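Side-chain contacts in endonuclease V (Bacillus subtilis, PDB 3GA2), which probably cleaves double-stranded DNA at the second phosphodiester bond 3' to a deoxyinosine, with magnesium as cofactor, in the repair of deaminated bases: residues F22-R27 with A129-F134; C61-D66 with K70-K75; G80-P85 with L96-E101; V112-G117 with Q203-L208; G172-R177 with I196-S201. The protein carries 1 engineered substitution. One frame throughout, in Å; residues are numbered along the deposited sequence.

How the interactions relate
The first contact along the chain opens at 22-27 and closes only at 129-134, joining helix 14-25 to helix 128-136. Two shorter contacts lie within this long loop, in series. Interaction 2 closes the hairpin of strands 55-66 and 72-81. Interaction 3 then sets the end of strand 72-81 against helix 96-105. Interaction 4 opens at 112-117, before interaction 1 has closed, so the two cross. It closes at 203-208 and ties the central strand 113-116 to helix 198-207. Interaction 5 falls within its span and joins the start of that same helix to strand 173-179. Interactions 2 to 5 all reach one mixed sheet.

Interaction 1: F22-R27 with A129-F134; sequences FNLKNR and ATHAAF
Leu24 packs over one face of the Phe134 ring, and this is the tight part of the contact. Leu24 CB lies 4.0 Å from the centroid of the Phe134 ring and 25° off its normal, a CH-pi contact displaced toward the rim. Leu24 and Phe134 run past one another, each pointing back toward the other's helix. CG of Phe134 is anti to the carbonyl carbon (chi1 -62°), which carries the ring toward helix 14-25. The far end of the ring reaches the backbone, where Phe134 CZ is 3.1 Å from Leu24 O. Leu24 O accepts its hydrogen bond from Arg27 N. On the buried side, Leu24 CD1 lies 3.4 Å from His131 NE2. The solvent side is looser. Arg27 CB touches Phe134 CE2 at 3.6 Å, but the chain then bends at chi3. The guanidinium has Phe134 CD2 over one face, and Arg27 as a whole is exposed. An alanine in place of Phe134 would remove the ring and is likely to open a gap beside Leu24 and leave Arg27 CB without its aromatic neighbour. Met126 touches Leu24, His131 and Phe134 from a nearby loop, and the His131 ring meets Phe93 edge-to-face. Ala129 and Ala132 rest on Phe115 of strand 113-116, so helix 128-136 lies between helix 14-25 and the central sheet.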
# COMPACT_ATOMS: atom_id res chain seq x y z
N PHE A 22 8.67 -16.17 -0.95
CA PHE A 22 8.43 -17.33 -0.10
C PHE A 22 9.14 -17.23 1.25
O PHE A 22 8.63 -17.71 2.26
CB PHE A 22 8.83 -18.62 -0.83
CG PHE A 22 7.81 -19.08 -1.84
CD1 PHE A 22 6.49 -19.31 -1.45
CD2 PHE A 22 8.17 -19.30 -3.17
CE1 PHE A 22 5.55 -19.76 -2.37
CE2 PHE A 22 7.22 -19.75 -4.09
CZ PHE A 22 5.91 -19.98 -3.69
N ASN A 23 10.30 -16.60 1.26
CA ASN A 23 11.04 -16.44 2.50
C ASN A 23 10.31 -15.46 3.41
O ASN A 23 9.99 -15.78 4.55
CB ASN A 23 12.45 -15.92 2.22
CG ASN A 23 13.37 -17.01 1.70
OD1 ASN A 23 14.48 -16.73 1.23
ND2 ASN A 23 12.93 -18.26 1.80
N LEU A 24 10.03 -14.27 2.90
CA LEU A 24 9.35 -13.25 3.68
C LEU A 24 7.93 -13.66 4.06
O LEU A 24 7.45 -13.33 5.14
CB LEU A 24 9.32 -11.94 2.90
CG LEU A 24 10.69 -11.36 2.56
CD1 LEU A 24 10.50 -10.10 1.72
CD2 LEU A 24 11.47 -11.05 3.83
N LYS A 25 7.26 -14.39 3.16
CA LYS A 25 5.90 -14.83 3.40
C LYS A 25 5.78 -15.63 4.69
O LYS A 25 4.75 -15.58 5.36
CB LYS A 25 5.40 -15.67 2.22
CG LYS A 25 3.93 -16.05 2.32
CD LYS A 25 3.41 -16.66 1.02
CE LYS A 25 4.08 -17.98 0.70
NZ LYS A 25 3.47 -18.61 -0.50
N ASN A 26 6.82 -16.37 5.04
CA ASN A 26 6.79 -17.16 6.25
C ASN A 26 7.07 -16.30 7.48
O ASN A 26 7.06 -16.79 8.61
CB ASN A 26 7.79 -18.31 6.16
CG ASN A 26 7.42 -19.31 5.09
OD1 ASN A 26 6.30 -19.84 5.07
ND2 ASN A 26 8.35 -19.59 4.18
N ARG A 27 7.31 -15.01 7.25
CA ARG A 27 7.59 -14.08 8.33
C ARG A 27 6.43 -13.09 8.54
O ARG A 27 6.58 -12.08 9.23
CB ARG A 27 8.89 -13.31 8.05
CG ARG A 27 10.13 -14.20 8.02
CD ARG A 27 11.37 -13.41 7.60
NE ARG A 27 11.58 -12.24 8.44
CZ ARG A 27 12.56 -11.35 8.26
NH1 ARG A 27 13.43 -11.50 7.27
NH2 ARG A 27 12.67 -10.31 9.08
N ALA A 129 2.11 -3.74 -0.05
CA ALA A 129 1.90 -3.29 1.33
C ALA A 129 2.55 -4.25 2.34
O ALA A 129 3.18 -3.82 3.31
CB ALA A 129 0.40 -3.15 1.63
N THR A 130 2.39 -5.54 2.11
CA THR A 130 2.97 -6.54 3.00
C THR A 130 4.49 -6.55 2.86
O THR A 130 5.22 -6.49 3.85
CB THR A 130 2.41 -7.95 2.68
OG1 THR A 130 1.00 -7.96 2.92
CG2 THR A 130 3.08 -9.01 3.57
N HIS A 131 4.95 -6.61 1.62
CA HIS A 131 6.38 -6.65 1.31
C HIS A 131 7.12 -5.43 1.89
O HIS A 131 8.17 -5.58 2.52
CB HIS A 131 6.57 -6.73 -0.21
CG HIS A 131 7.92 -7.21 -0.63
ND1 HIS A 131 8.20 -7.62 -1.92
CD2 HIS A 131 9.08 -7.35 0.06
CE1 HIS A 131 9.46 -7.99 -2.00
NE2 HIS A 131 10.02 -7.83 -0.81
N ALA A 132 6.59 -4.23 1.66
CA ALA A 132 7.21 -3.02 2.17
C ALA A 132 7.32 -3.01 3.70
O ALA A 132 8.25 -2.43 4.26
CB ALA A 132 6.43 -1.79 1.71
N ALA A 133 6.38 -3.67 4.36
CA ALA A 133 6.39 -3.71 5.82
C ALA A 133 7.71 -4.19 6.41
O ALA A 133 8.19 -3.64 7.39
CB ALA A 133 5.25 -4.58 6.33
N PHE A 134 8.29 -5.22 5.80
CA PHE A 134 9.55 -5.74 6.32
C PHE A 134 10.64 -4.67 6.32
O PHE A 134 11.39 -4.55 7.28
CB PHE A 134 10.02 -6.95 5.51
CG PHE A 134 9.07 -8.11 5.56
CD1 PHE A 134 8.15 -8.32 4.54
CD2 PHE A 134 9.07 -8.97 6.65
CE1 PHE A 134 7.24 -9.38 4.60
CE2 PHE A 134 8.17 -10.04 6.72
CZ PHE A 134 7.26 -10.24 5.69

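Interaction 2: C61-D66 with K70-K75; sequences CIIVID and KEVIEK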
# COMPACT_ATOMS: atom_id res chain seq x y z
N CYS A 61 5.32 9.11 -3.41
CA CYS A 61 5.07 10.16 -2.43
C CYS A 61 4.57 9.53 -1.14
O CYS A 61 3.78 8.59 -1.15
CB CYS A 61 4.00 11.14 -2.92
SG CYS A 61 4.47 12.23 -4.27
N ILE A 62 5.05 10.07 -0.03
CA ILE A 62 4.63 9.61 1.28
C ILE A 62 4.08 10.85 1.97
O ILE A 62 4.76 11.87 2.06
CB ILE A 62 5.81 9.05 2.11
CG1 ILE A 62 6.32 7.75 1.47
CG2 ILE A 62 5.36 8.78 3.55
CD1 ILE A 62 7.51 7.13 2.19
N ILE A 63 2.83 10.76 2.41
CA ILE A 63 2.18 11.86 3.09
C ILE A 63 1.93 11.41 4.52
O ILE A 63 1.28 10.39 4.73
CB ILE A 63 0.81 12.19 2.46
CG1 ILE A 63 0.97 12.38 0.95
CG2 ILE A 63 0.23 13.44 3.11
CD1 ILE A 63 1.88 13.53 0.56
N VAL A 64 2.46 12.14 5.48
CA VAL A 64 2.29 11.80 6.89
C VAL A 64 1.28 12.76 7.51
O VAL A 64 1.40 13.97 7.36
CB VAL A 64 3.62 11.94 7.67
CG1 VAL A 64 3.45 11.42 9.08
CG2 VAL A 64 4.73 11.18 6.95
N ILE A 65 0.26 12.22 8.18
CA ILE A 65 -0.71 13.08 8.82
C ILE A 65 -0.74 12.81 10.32
O ILE A 65 -0.26 11.77 10.78
CB ILE A 65 -2.14 12.89 8.26
CG1 ILE A 65 -2.64 11.47 8.55
CG2 ILE A 65 -2.15 13.16 6.75
CD1 ILE A 65 -4.14 11.33 8.45
N ASP A 66 -1.28 13.76 11.08
CA ASP A 66 -1.41 13.62 12.52
C ASP A 66 -2.64 12.74 12.68
O ASP A 66 -3.68 13.00 12.07
CB ASP A 66 -1.65 15.00 13.15
CG ASP A 66 -1.95 14.92 14.64
OD1 ASP A 66 -3.08 14.53 15.00
OD2 ASP A 66 -1.05 15.23 15.44
N LYS A 70 -5.74 14.79 11.70
CA LYS A 70 -5.71 14.42 10.28
C LYS A 70 -4.98 15.46 9.42
O LYS A 70 -5.10 15.45 8.19
CB LYS A 70 -7.13 14.21 9.72
CG LYS A 70 -7.77 12.88 10.08
CD LYS A 70 -8.12 12.79 11.56
CE LYS A 70 -8.72 11.43 11.89
NZ LYS A 70 -9.09 11.34 13.33
N GLU A 71 -4.24 16.35 10.06
CA GLU A 71 -3.51 17.38 9.32
C GLU A 71 -2.18 16.84 8.81
O GLU A 71 -1.56 15.97 9.43
CB GLU A 71 -3.29 18.61 10.21
CG GLU A 71 -4.58 19.38 10.49
CD GLU A 71 -4.43 20.43 11.58
OE1 GLU A 71 -3.38 21.09 11.63
OE2 GLU A 71 -5.38 20.60 12.37
N VAL A 72 -1.74 17.37 7.67
CA VAL A 72 -0.48 16.94 7.07
C VAL A 72 0.69 17.54 7.84
O VAL A 72 0.75 18.75 8.05
CB VAL A 72 -0.41 17.40 5.60
CG1 VAL A 72 0.91 16.99 4.98
CG2 VAL A 72 -1.57 16.82 4.82
N ILE A 73 1.61 16.68 8.28
CA ILE A 73 2.76 17.16 9.03
C ILE A 73 4.05 17.00 8.27
O ILE A 73 5.05 17.64 8.60
CB ILE A 73 2.88 16.44 10.39
CG1 ILE A 73 3.00 14.93 10.18
CG2 ILE A 73 1.67 16.77 11.25
CD1 ILE A 73 3.08 14.14 11.47
N GLU A 74 4.05 16.15 7.25
CA GLU A 74 5.26 15.95 6.46
C GLU A 74 4.96 15.34 5.09
O GLU A 74 4.05 14.52 4.94
CB GLU A 74 6.25 15.06 7.23
CG GLU A 74 7.51 14.70 6.44
CD GLU A 74 8.56 13.98 7.28
OE1 GLU A 74 8.20 13.05 8.04
OE2 GLU A 74 9.75 14.33 7.17
N LYS A 75 5.74 15.74 4.10
CA LYS A 75 5.59 15.22 2.75
C LYS A 75 6.97 15.01 2.15
O LYS A 75 7.84 15.88 2.24
CB LYS A 75 4.78 16.19 1.87
CG LYS A 75 3.34 16.37 2.33
CD LYS A 75 2.46 16.93 1.23
CE LYS A 75 2.87 18.33 0.82
NZ LYS A 75 1.97 18.87 -0.23
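Ile63, Val64 and Ile65 pair with Lys75, Glu74 and Val72 in an antiparallel beta hairpin at one margin of the central sheet. The pairing holds a classic beta bulge, in which Ile73 and Glu74 both face Val64. Val64 N gives a nearly straight bond to Glu74 O (2.9 Å, 175°). Val64 O takes Ile73 N at 2.9 Å, and Glu74 N adds a weak bond to the same oxygen. Beyond the bulge, Asp66 N bonds Glu71 O at 2.8 Å. Lys70 N closes the turn on Asp66 O at 2.8 Å, a more bent bond.

The side chains divide between two faces. On one, Ile63 CD1 lies alongside the Lys75 chain, 3.5 Å from its CD. Ile63 CG2 and Ile65 CG2 both meet the Val72 methyls. On the other, Val64 and Glu74 lie side by side. The bulge lets Ile73 reach across as well: its CG1 sits between backbone N and carbonyl carbon (chi1 59°), and its CD1 comes 3.6 Å from Val64 CG1.

The charged ends are held elsewhere. Lys75 NZ forms a salt bridge with Glu225 of helix 217-235, and the Glu74 carboxylate bonds Thr108 OG1 and Glu107 N. Strand 55-66 also pairs with strand 41-52, which carries Asp46, a predicted magnesium ligand. Strand 72-81 is outermost, and this antiparallel trio is consistent with the RNase H-like fold.

Interaction 3: G80-P85 with L96-E101; sequences GRISVP and LPLIIE
Leu98 has its CG anti to the carbonyl carbon (chi1 -76°), which points the side chain at 80-85; CD1 then meets Ile82 and CD2 meets Gly80. Ile82 answers with a chi1 of -144°, away from the usual staggered positions, and its chain then bends at chi2 (74°). These turns carry Ile82 CD1 toward the helix, although its CB does not start out in that direction. The two methyls meet at Ile82 CD1 and Leu98 CD1, 3.5 Å apart. This is tighter than ordinary van der Waals contact. The side chains cross there at about a right angle, so the overlap is confined to their ends. The second branch, Leu98 CD2, lies 3.9 Å from Gly80 N. Gly80 has no side chain, and the leucine comes directly against the backbone of the strand. No hydrogen bond crosses the contact. It is small apolar packing, with one leucine bearing on both Gly80 and Ile82.

The leucine is carried by the first turns of a regular helix. Ile100 N bonds Leu96 O at 2.7 Å, and Glu101 N bonds Pro97 O at 3.0 Å. Backbone hydrogen bonds tie Gly80 to Gly58 and Ile82, just past the strand, to Pro56 of strand 55-66. Leu98 also touches Cys60 of strand 55-66 and Ser78 of strand 72-81, so it packs on the hairpin. Leu96 and Ile99 turn instead to helix 128-136, where they touch His131 and Val128. Helix 96-105 thus packs against both the hairpin and helix 128-136.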
# COMPACT_ATOMS: atom_id res chain seq x y z
N GLY A 80 12.85 8.53 -9.91
CA GLY A 80 13.92 7.88 -10.65
C GLY A 80 13.40 6.92 -11.72
O GLY A 80 12.25 6.51 -11.68
N ARG A 81 14.26 6.57 -12.68
CA ARG A 81 13.85 5.65 -13.74
C ARG A 81 13.54 4.29 -13.16
O ARG A 81 14.37 3.68 -12.47
CB ARG A 81 14.97 5.52 -14.79
CG ARG A 81 14.57 4.72 -16.03
CD ARG A 81 15.69 4.67 -17.04
NE ARG A 81 16.84 3.90 -16.56
CZ ARG A 81 16.83 2.58 -16.38
NH1 ARG A 81 15.74 1.88 -16.65
NH2 ARG A 81 17.92 1.97 -15.94
N ILE A 82 12.33 3.80 -13.42
CA ILE A 82 11.90 2.51 -12.91
C ILE A 82 12.54 1.40 -13.75
O ILE A 82 12.68 1.54 -14.96
CB ILE A 82 10.37 2.37 -12.97
CG1 ILE A 82 9.87 1.57 -11.76
CG2 ILE A 82 9.94 1.68 -14.26
CD1 ILE A 82 9.92 2.34 -10.47
N SER A 83 12.92 0.30 -13.10
CA SER A 83 13.54 -0.82 -13.80
C SER A 83 12.54 -1.55 -14.70
O SER A 83 11.44 -1.88 -14.28
CB SER A 83 14.13 -1.80 -12.79
OG SER A 83 13.13 -2.33 -11.94
N VAL A 84 12.95 -1.78 -15.95
CA VAL A 84 12.09 -2.48 -16.91
C VAL A 84 11.86 -3.92 -16.46
O VAL A 84 12.81 -4.66 -16.22
CB VAL A 84 12.72 -2.47 -18.32
CG1 VAL A 84 14.15 -3.00 -18.25
CG2 VAL A 84 11.89 -3.32 -19.27
N PRO A 85 10.59 -4.34 -16.37
CA PRO A 85 10.25 -5.71 -15.95
C PRO A 85 10.77 -6.79 -16.89
O PRO A 85 10.23 -6.99 -17.98
CB PRO A 85 8.73 -5.67 -15.88
CG PRO A 85 8.38 -4.71 -16.97
CD PRO A 85 9.38 -3.60 -16.75
N LEU A 96 9.63 -1.00 -4.53
CA LEU A 96 10.30 -0.90 -3.25
C LEU A 96 11.48 0.06 -3.20
O LEU A 96 11.58 0.87 -2.27
CB LEU A 96 10.73 -2.29 -2.79
CG LEU A 96 9.78 -2.99 -1.80
CD1 LEU A 96 8.34 -2.80 -2.25
CD2 LEU A 96 10.13 -4.47 -1.70
N PRO A 97 12.38 0.01 -4.19
CA PRO A 97 13.53 0.93 -4.18
C PRO A 97 13.10 2.39 -4.00
O PRO A 97 13.67 3.11 -3.18
CB PRO A 97 14.20 0.66 -5.52
CG PRO A 97 13.96 -0.83 -5.69
CD PRO A 97 12.49 -0.94 -5.31
N LEU A 98 12.10 2.83 -4.76
CA LEU A 98 11.62 4.20 -4.63
C LEU A 98 10.90 4.41 -3.30
O LEU A 98 10.98 5.48 -2.71
CB LEU A 98 10.67 4.55 -5.79
CG LEU A 98 11.35 4.81 -7.13
CD1 LEU A 98 10.32 4.99 -8.22
CD2 LEU A 98 12.22 6.05 -7.01
N ILE A 99 10.20 3.38 -2.83
CA ILE A 99 9.48 3.46 -1.57
C ILE A 99 10.45 3.62 -0.41
O ILE A 99 10.26 4.47 0.47
CB ILE A 99 8.61 2.21 -1.33
CG1 ILE A 99 7.60 2.07 -2.48
CG2 ILE A 99 7.89 2.32 0.02
CD1 ILE A 99 6.75 0.80 -2.41
N ILE A 100 11.50 2.81 -0.42
CA ILE A 100 12.51 2.85 0.63
C ILE A 100 13.22 4.20 0.62
O ILE A 100 13.46 4.79 1.67
CB ILE A 100 13.54 1.74 0.43
CG1 ILE A 100 12.83 0.39 0.31
CG2 ILE A 100 14.52 1.73 1.60
CD1 ILE A 100 11.89 0.10 1.46
N GLU A 101 13.56 4.68 -0.57
CA GLU A 101 14.25 5.96 -0.71
C GLU A 101 13.45 7.08 -0.07
O GLU A 101 14.00 7.91 0.66
CB GLU A 101 14.47 6.28 -2.19
CG GLU A 101 15.91 6.10 -2.64
CD GLU A 101 16.88 6.84 -1.75
OE1 GLU A 101 16.69 8.05 -1.53
OE2 GLU A 101 17.84 6.20 -1.26

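Interaction 4: V112-G117 with Q203-L208; sequences VFLFDG and QITMSL
Leu114 and Leu208 meet tip to tip. The fork of Leu114 takes one methyl of its partner: Leu208 CD1 is 3.7 Å from Leu114 CD2 and 3.9 Å from Leu114 CD1. A chi2 of 86° turns both branches of Leu114 to this methyl. Thr205 closes in at the side, with its OG1 4.3 Å from Leu114 CD2. That hydroxyl is bonded to Ser201 O, one turn earlier in helix 198-207, so its polar end is satisfied within its own helix. A looser layer follows, where Val112 and Ile204 approach each other without close contact.

The next shell holds the two backbones in place through hydrogen bonds. Near the end of the helix, Gln203 O accepts two bonds from Ser207, from its N at 3.1 Å and from its OG at 3.0 Å. The two donors come from opposite faces of the carbonyl plane. Leu208 N bonds Thr205 O. On the strand side, Leu114 pairs with Ala43 and Val45 of strand 41-52. Its neighbours Phe113 and Phe115 lie on the other face of the sheet and pack on helix 128-136.

Strand 113-116 carries Asp116, a predicted magnesium ligand. Its OD1 forms a salt bridge with Lys145 and lies close to OD1 of Asp46, also a predicted ligand, consistent with a shared metal site. The leucine contact itself is wholly apolar and buried. It joins helix 198-207 to the strand that carries Asp116, and its hold rests on shape and exclusion of water, as no hydrogen bond crosses it.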
# COMPACT_ATOMS: atom_id res chain seq x y z
N VAL A 112 1.91 3.80 11.31
CA VAL A 112 1.30 2.89 10.34
C VAL A 112 1.32 3.49 8.95
O VAL A 112 1.15 4.70 8.79
CB VAL A 112 -0.18 2.57 10.71
CG1 VAL A 112 -0.99 3.84 10.75
CG2 VAL A 112 -0.77 1.59 9.69
N PHE A 113 1.54 2.65 7.94
CA PHE A 113 1.59 3.11 6.55
C PHE A 113 0.48 2.48 5.72
O PHE A 113 0.36 1.26 5.67
CB PHE A 113 2.92 2.73 5.89
CG PHE A 113 4.11 3.50 6.39
CD1 PHE A 113 4.75 4.42 5.56
CD2 PHE A 113 4.63 3.26 7.66
CE1 PHE A 113 5.90 5.08 5.99
CE2 PHE A 113 5.78 3.92 8.09
CZ PHE A 113 6.42 4.83 7.25
N LEU A 114 -0.34 3.31 5.09
CA LEU A 114 -1.41 2.80 4.24
C LEU A 114 -0.94 2.96 2.79
O LEU A 114 -0.54 4.04 2.37
CB LEU A 114 -2.72 3.56 4.47
CG LEU A 114 -3.44 3.38 5.82
CD1 LEU A 114 -2.88 4.34 6.85
CD2 LEU A 114 -4.93 3.64 5.64
N PHE A 115 -0.99 1.87 2.04
CA PHE A 115 -0.53 1.87 0.66
C PHE A 115 -1.63 1.84 -0.38
O PHE A 115 -2.63 1.15 -0.21
CB PHE A 115 0.36 0.65 0.41
CG PHE A 115 1.68 0.71 1.11
CD1 PHE A 115 1.78 0.52 2.48
CD2 PHE A 115 2.84 0.96 0.38
CE1 PHE A 115 3.01 0.56 3.12
CE2 PHE A 115 4.09 1.00 1.01
CZ PHE A 115 4.17 0.80 2.38
N ASP A 116 -1.42 2.58 -1.46
CA ASP A 116 -2.36 2.55 -2.57
C ASP A 116 -1.92 1.28 -3.31
O ASP A 116 -1.16 1.35 -4.28
CB ASP A 116 -2.21 3.78 -3.47
CG ASP A 116 -3.18 3.76 -4.65
OD1 ASP A 116 -3.30 4.77 -5.36
OD2 ASP A 116 -3.83 2.71 -4.86
N GLY A 117 -2.39 0.14 -2.82
CA GLY A 117 -2.04 -1.15 -3.40
C GLY A 117 -2.40 -2.30 -2.46
O GLY A 117 -2.76 -2.06 -1.31
N GLN A 203 -10.59 -0.78 11.09
CA GLN A 203 -10.91 0.35 11.96
C GLN A 203 -10.10 1.59 11.63
O GLN A 203 -10.62 2.71 11.63
CB GLN A 203 -10.67 -0.01 13.43
CG GLN A 203 -11.63 -1.04 14.00
CD GLN A 203 -13.09 -0.65 13.84
OE1 GLN A 203 -13.46 0.52 13.99
NE2 GLN A 203 -13.93 -1.63 13.53
N ILE A 204 -8.81 1.40 11.36
CA ILE A 204 -7.95 2.53 11.01
C ILE A 204 -8.38 3.11 9.67
O ILE A 204 -8.44 4.33 9.51
CB ILE A 204 -6.46 2.10 10.93
CG1 ILE A 204 -5.95 1.70 12.32
CG2 ILE A 204 -5.62 3.24 10.36
CD1 ILE A 204 -4.50 1.23 12.34
N THR A 205 -8.70 2.25 8.71
CA THR A 205 -9.13 2.72 7.39
C THR A 205 -10.40 3.56 7.48
O THR A 205 -10.47 4.66 6.92
CB THR A 205 -9.36 1.54 6.41
OG1 THR A 205 -8.12 0.87 6.16
CG2 THR A 205 -9.92 2.05 5.08
N MSE A 206 -11.40 3.06 8.19
CA MSE A 206 -12.66 3.78 8.34
C MSE A 206 -12.52 5.10 9.10
O MSE A 206 -13.27 6.04 8.85
CB MSE A 206 -13.71 2.90 9.04
CG MSE A 206 -14.20 1.73 8.20
SE MSE A 206 -14.74 2.24 6.42
CE MSE A 206 -16.13 3.52 6.86
N SER A 207 -11.57 5.16 10.03
CA SER A 207 -11.36 6.39 10.79
C SER A 207 -10.73 7.47 9.93
O SER A 207 -10.68 8.64 10.32
CB SER A 207 -10.44 6.13 11.99
OG SER A 207 -11.10 5.36 12.98
N LEU A 208 -10.25 7.08 8.76
CA LEU A 208 -9.60 7.99 7.83
C LEU A 208 -10.48 8.28 6.62
O LEU A 208 -10.04 8.90 5.65
CB LEU A 208 -8.27 7.39 7.37
CG LEU A 208 -7.25 7.11 8.48
CD1 LEU A 208 -6.04 6.37 7.91
CD2 LEU A 208 -6.83 8.42 9.11

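Interaction 5: G172-R177 with I196-S201; sequences GEVYGR and IDLDSS
Arg177 lies extended from CG to NE across the end of Leu198, and the two side chains cross at a slant. Leu198 has its CG anti to the backbone N (chi1 -173°), which projects the branch from the first turn of its helix. Leu198 CG sits 3.6 Å above the plane of the Arg177 guanidinium, toward the rim. Leu198 CD2 comes closer, 3.2 Å from Arg177 NE. Leu198 CD2 also meets Val174 CG1 at 3.6 Å, and there the side chains cross at about a right angle.

A water lies in the guanidinium plane at its edge. It accepts from Arg177 NH1 at 2.9 Å and donates to Asp199 OD1 at 2.7 Å. NE itself forms a salt bridge with Asp167. A methionine in place of Arg177 would probably leave Asp167 without its charged mate and break the water link to Asp199.

Asp197 is the N-cap of the helix, its OD1 accepting from both N and OG of Ser200. Leu198 also touches Leu190 and Cys192 of strand 188-194, while Arg177 makes a cation-pi contact with Tyr165. The start of helix 198-207 thus packs on strands 173-179 and 188-194, near the edge of the sheet formed by strand 165-170.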
# COMPACT_ATOMS: atom_id res chain seq x y z
N GLY A 172 -10.78 -21.21 2.22
CA GLY A 172 -11.12 -21.14 3.63
C GLY A 172 -10.28 -20.15 4.42
O GLY A 172 -10.29 -20.17 5.65
N GLU A 173 -9.57 -19.28 3.72
CA GLU A 173 -8.75 -18.28 4.39
C GLU A 173 -9.17 -16.88 3.99
O GLU A 173 -9.53 -16.63 2.84
CB GLU A 173 -7.27 -18.49 4.07
CG GLU A 173 -6.63 -19.55 4.94
CD GLU A 173 -5.15 -19.75 4.66
OE1 GLU A 173 -4.43 -18.74 4.52
OE2 GLU A 173 -4.71 -20.92 4.59
N VAL A 174 -9.15 -15.96 4.96
CA VAL A 174 -9.53 -14.59 4.68
C VAL A 174 -8.36 -13.80 4.11
O VAL A 174 -7.39 -13.53 4.82
CB VAL A 174 -10.01 -13.87 5.96
CG1 VAL A 174 -10.29 -12.41 5.64
CG2 VAL A 174 -11.25 -14.54 6.51
N TYR A 175 -8.44 -13.44 2.84
CA TYR A 175 -7.37 -12.67 2.21
C TYR A 175 -7.51 -11.18 2.47
O TYR A 175 -6.52 -10.45 2.54
CB TYR A 175 -7.32 -12.91 0.70
CG TYR A 175 -6.58 -14.17 0.29
CD1 TYR A 175 -5.60 -14.13 -0.71
CD2 TYR A 175 -6.86 -15.40 0.88
CE1 TYR A 175 -4.92 -15.28 -1.11
CE2 TYR A 175 -6.18 -16.55 0.49
CZ TYR A 175 -5.22 -16.49 -0.50
OH TYR A 175 -4.53 -17.62 -0.86
N GLY A 176 -8.75 -10.72 2.60
CA GLY A 176 -9.02 -9.32 2.83
C GLY A 176 -10.52 -9.04 2.79
O GLY A 176 -11.32 -9.95 2.94
N ARG A 177 -10.89 -7.78 2.58
CA ARG A 177 -12.30 -7.41 2.53
C ARG A 177 -12.65 -6.46 1.38
O ARG A 177 -11.81 -5.68 0.93
CB ARG A 177 -12.73 -6.76 3.85
CG ARG A 177 -12.74 -7.70 5.05
CD ARG A 177 -13.02 -6.97 6.37
NE ARG A 177 -13.15 -7.91 7.48
CZ ARG A 177 -13.22 -7.56 8.76
NH1 ARG A 177 -13.18 -6.27 9.10
NH2 ARG A 177 -13.34 -8.49 9.70
N ILE A 196 -0.27 -6.37 11.74
CA ILE A 196 -1.56 -5.82 12.14
C ILE A 196 -2.68 -6.77 11.70
O ILE A 196 -2.57 -7.42 10.65
CB ILE A 196 -1.77 -4.44 11.47
CG1 ILE A 196 -3.08 -3.80 11.92
CG2 ILE A 196 -1.77 -4.61 9.95
CD1 ILE A 196 -3.28 -2.39 11.35
N ASP A 197 -3.74 -6.87 12.50
CA ASP A 197 -4.86 -7.75 12.16
C ASP A 197 -5.88 -7.06 11.26
O ASP A 197 -5.84 -5.84 11.07
CB ASP A 197 -5.55 -8.29 13.43
CG ASP A 197 -6.11 -7.20 14.32
OD1 ASP A 197 -6.47 -6.12 13.82
OD2 ASP A 197 -6.22 -7.44 15.54
N LEU A 198 -6.78 -7.84 10.69
CA LEU A 198 -7.79 -7.31 9.78
C LEU A 198 -8.71 -6.30 10.46
O LEU A 198 -9.08 -5.29 9.88
CB LEU A 198 -8.62 -8.44 9.18
CG LEU A 198 -9.59 -7.99 8.08
CD1 LEU A 198 -8.84 -7.12 7.07
CD2 LEU A 198 -10.20 -9.21 7.39
N ASP A 199 -9.09 -6.60 11.70
CA ASP A 199 -9.97 -5.72 12.45
C ASP A 199 -9.39 -4.33 12.58
O ASP A 199 -10.07 -3.34 12.36
CB ASP A 199 -10.21 -6.29 13.84
CG ASP A 199 -11.51 -5.83 14.42
OD1 ASP A 199 -12.57 -6.29 13.93
OD2 ASP A 199 -11.50 -5.01 15.36
N SER A 200 -8.11 -4.26 12.96
CA SER A 200 -7.45 -2.97 13.13
C SER A 200 -7.28 -2.29 11.78
O SER A 200 -7.43 -1.08 11.67
CB SER A 200 -6.10 -3.15 13.81
OG SER A 200 -6.24 -3.81 15.07
N SER A 201 -6.95 -3.06 10.75
CA SER A 201 -6.77 -2.49 9.42
C SER A 201 -8.07 -1.83 9.01
O SER A 201 -8.07 -0.74 8.43
CB SER A 201 -6.41 -3.58 8.41
OG SER A 201 -5.12 -4.09 8.67
O HOH W 1 -13.93 -5.57 11.76